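Local coordinates for transcriptional regulatory protein FIXJ (Sinorhizobium meliloti, PDB 1DCK) that induces, when activated by FixL, expression of the nitrogen-fixation regulators nifA and fixK, this chain being its receiver domain, at residues A[82-87]-A[103-108]. The protein carries 2 engineered substitutions. Residues are numbered along the deposited sequence; the frame is centred on the assembly and turned at random.
Sequences TGHGDV and EKPFED
Glu103 lays its extended side chain along the loop 83-85, its CG 4.0 Å from Gly83 O. Gly85 N donates to Glu103 OE2 at 2.7 Å, on the anti side and 28° out of the carboxylate plane. This bond pins the middle of a type II turn from Gly83 to Asp86, itself closed by Asp86 N to Gly83 O just before helix 87-95. With Glu103 replaced, an alanine here is likely to leave the Gly85 amide without this acceptor and the turn freer to shift. His84 carries its ring on a chi1 of -179°, CG opposite the backbone N, which sets the ring edge against Lys104 O; the bond from His84 ND1 to that Lys104 O is weak at 3.5 Å. At the C-terminal ends of parallel strands 78-82 and 100-103 of the CheY-like receiver fold, Lys104 N donates an almost straight bond to Thr82 O at 3.2 Å. Lys104 CG lies 3.3 Å from Thr82 O, and the chain beyond runs extended past Gly83 toward the manganese-bearing acidic site, where NZ makes long, weak ion pairs with Glu12 and Asp54, the predicted phosphorylation site. A cis peptide follows Lys104, and Pro105 CD rests 4.1 Å from His84 ND1.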
ATOM      1  N   THR A  82      -3.976  -7.286   4.626  1.00 21.82           N
ATOM      2  CA  THR A  82      -3.765  -8.710   4.840  1.00 24.12           C
ATOM      3  C   THR A  82      -5.059  -9.504   4.778  1.00 25.60           C
ATOM      4  O   THR A  82      -6.148  -8.971   5.025  1.00 22.56           O
ATOM      5  CB  THR A  82      -3.064  -8.942   6.202  1.00 26.52           C
ATOM      6  OG1 THR A  82      -3.868  -8.372   7.248  1.00 28.27           O
ATOM      7  CG2 THR A  82      -1.686  -8.233   6.219  1.00 26.87           C
ATOM      8  N   GLY A  83      -4.923 -10.781   4.421  1.00 26.17           N
ATOM      9  CA  GLY A  83      -6.075 -11.657   4.330  1.00 28.27           C
ATOM     10  C   GLY A  83      -6.846 -11.789   5.630  1.00 28.44           C
ATOM     11  O   GLY A  83      -6.295 -11.655   6.722  1.00 26.42           O
ATOM     12  N   HIS A  84      -8.143 -12.028   5.499  1.00 30.72           N
ATOM     13  CA  HIS A  84      -9.017 -12.185   6.649  1.00 31.80           C
ATOM     14  C   HIS A  84      -8.467 -13.218   7.638  1.00 31.31           C
ATOM     15  O   HIS A  84      -8.168 -14.357   7.260  1.00 31.24           O
ATOM     16  CB  HIS A  84     -10.423 -12.592   6.198  1.00 33.49           C
ATOM     17  CG  HIS A  84     -11.391 -12.745   7.329  1.00 35.88           C
ATOM     18  ND1 HIS A  84     -11.865 -11.671   8.051  1.00 36.21           N
ATOM     19  CD2 HIS A  84     -11.927 -13.853   7.900  1.00 37.29           C
ATOM     20  CE1 HIS A  84     -12.648 -12.110   9.023  1.00 37.19           C
ATOM     21  NE2 HIS A  84     -12.702 -13.429   8.954  1.00 38.40           N
ATOM     22  N   GLY A  85      -8.279 -12.782   8.885  1.00 30.74           N
ATOM     23  CA  GLY A  85      -7.783 -13.652   9.938  1.00 30.86           C
ATOM     24  C   GLY A  85      -6.407 -14.257   9.715  1.00 30.96           C
ATOM     25  O   GLY A  85      -6.110 -15.311  10.270  1.00 31.32           O
ATOM     26  N   ASP A  86      -5.582 -13.631   8.876  1.00 31.06           N
ATOM     27  CA  ASP A  86      -4.224 -14.140   8.611  1.00 30.61           C
ATOM     28  C   ASP A  86      -3.227 -13.420   9.532  1.00 28.61           C
ATOM     29  O   ASP A  86      -2.716 -12.353   9.190  1.00 28.00           O
ATOM     30  CB  ASP A  86      -3.844 -13.927   7.136  1.00 33.05           C
ATOM     31  CG  ASP A  86      -2.560 -14.663   6.735  1.00 36.84           C
ATOM     32  OD1 ASP A  86      -1.826 -15.148   7.625  1.00 38.93           O
ATOM     33  OD2 ASP A  86      -2.282 -14.760   5.513  1.00 38.48           O
ATOM     34  N   VAL A  87      -2.956 -14.016  10.691  1.00 25.80           N
ATOM     35  CA  VAL A  87      -2.043 -13.435  11.664  1.00 26.58           C
ATOM     36  C   VAL A  87      -0.568 -13.402  11.240  1.00 26.40           C
ATOM     37  O   VAL A  87       0.089 -12.372  11.398  1.00 25.23           O
ATOM     38  CB  VAL A  87      -2.162 -14.141  13.037  1.00 27.53           C
ATOM     39  CG1 VAL A  87      -1.249 -13.489  14.046  1.00 27.64           C
ATOM     40  CG2 VAL A  87      -3.609 -14.142  13.521  1.00 27.46           C
ATOM     41  N   GLU A 103      -6.886  -5.404   7.894  1.00 21.74           N
ATOM     42  CA  GLU A 103      -7.487  -6.709   7.660  1.00 25.39           C
ATOM     43  C   GLU A 103      -8.727  -6.509   6.799  1.00 24.69           C
ATOM     44  O   GLU A 103      -9.524  -5.605   7.046  1.00 25.31           O
ATOM     45  CB  GLU A 103      -7.866  -7.351   9.014  1.00 24.80           C
ATOM     46  CG  GLU A 103      -8.130  -8.867   8.961  1.00 27.67           C
ATOM     47  CD  GLU A 103      -8.425  -9.469  10.342  1.00 28.69           C
ATOM     48  OE1 GLU A 103      -8.204  -8.786  11.368  1.00 28.98           O
ATOM     49  OE2 GLU A 103      -8.885 -10.625  10.396  1.00 30.69           O
ATOM     50  N   LYS A 104      -8.821  -7.267   5.714  1.00 26.78           N
ATOM     51  CA  LYS A 104      -9.989  -7.181   4.841  1.00 27.00           C
ATOM     52  C   LYS A 104     -11.025  -8.258   5.232  1.00 26.71           C
ATOM     53  O   LYS A 104     -10.690  -9.196   5.951  1.00 24.12           O
ATOM     54  CB  LYS A 104      -9.587  -7.310   3.371  1.00 30.80           C
ATOM     55  CG  LYS A 104      -8.756  -8.524   2.980  1.00 30.33           C
ATOM     56  CD  LYS A 104      -8.622  -8.526   1.460  1.00 32.50           C
ATOM     57  CE  LYS A 104      -7.767  -9.661   0.930  1.00 33.11           C
ATOM     58  NZ  LYS A 104      -7.615  -9.534  -0.556  1.00 32.69           N
ATOM     59  N   PRO A 105     -12.326  -7.994   4.987  1.00 25.69           N
ATOM     60  CA  PRO A 105     -12.902  -6.781   4.388  1.00 26.27           C
ATOM     61  C   PRO A 105     -12.711  -5.630   5.387  1.00 25.43           C
ATOM     62  O   PRO A 105     -12.639  -5.875   6.591  1.00 24.61           O
ATOM     63  CB  PRO A 105     -14.393  -7.122   4.268  1.00 27.13           C
ATOM     64  CG  PRO A 105     -14.410  -8.662   4.281  1.00 29.00           C
ATOM     65  CD  PRO A 105     -13.373  -8.972   5.315  1.00 26.42           C
ATOM     66  N   PHE A 106     -12.657  -4.397   4.889  1.00 24.68           N
ATOM     67  CA  PHE A 106     -12.469  -3.216   5.735  1.00 23.82           C
ATOM     68  C   PHE A 106     -13.429  -2.106   5.364  1.00 22.97           C
ATOM     69  O   PHE A 106     -13.914  -2.064   4.241  1.00 23.33           O
ATOM     70  CB  PHE A 106     -11.031  -2.697   5.608  1.00 22.21           C
ATOM     71  CG  PHE A 106     -10.589  -2.491   4.188  1.00 22.92           C
ATOM     72  CD1 PHE A 106     -10.987  -1.356   3.471  1.00 21.62           C
ATOM     73  CD2 PHE A 106      -9.803  -3.436   3.555  1.00 22.84           C
ATOM     74  CE1 PHE A 106     -10.611  -1.173   2.148  1.00 22.32           C
ATOM     75  CE2 PHE A 106      -9.414  -3.265   2.210  1.00 24.67           C
ATOM     76  CZ  PHE A 106      -9.820  -2.131   1.513  1.00 23.92           C
ATOM     77  N   GLU A 107     -13.672  -1.198   6.307  1.00 23.27           N
ATOM     78  CA  GLU A 107     -14.554  -0.056   6.095  1.00 25.72           C
ATOM     79  C   GLU A 107     -13.718   1.057   5.450  1.00 24.18           C
ATOM     80  O   GLU A 107     -12.578   1.304   5.851  1.00 21.88           O
ATOM     81  CB  GLU A 107     -15.100   0.434   7.440  1.00 30.08           C
ATOM     82  CG  GLU A 107     -16.383   1.237   7.359  1.00 37.22           C
ATOM     83  CD  GLU A 107     -17.612   0.349   7.416  1.00 41.09           C
ATOM     84  OE1 GLU A 107     -17.993  -0.059   8.537  1.00 44.50           O
ATOM     85  OE2 GLU A 107     -18.186   0.043   6.348  1.00 43.42           O
ATOM     86  N   ASP A 108     -14.286   1.723   4.456  1.00 24.71           N
ATOM     87  CA  ASP A 108     -13.586   2.805   3.764  1.00 27.02           C
ATOM     88  C   ASP A 108     -12.987   3.793   4.770  1.00 27.17           C
ATOM     89  O   ASP A 108     -11.839   4.244   4.638  1.00 25.07           O
ATOM     90  CB  ASP A 108     -14.553   3.565   2.863  1.00 29.24           C
ATOM     91  CG  ASP A 108     -15.189   2.687   1.806  1.00 33.17           C
ATOM     92  OD1 ASP A 108     -14.751   1.519   1.607  1.00 34.45           O
ATOM     93  OD2 ASP A 108     -16.142   3.187   1.166  1.00 34.71           O
TER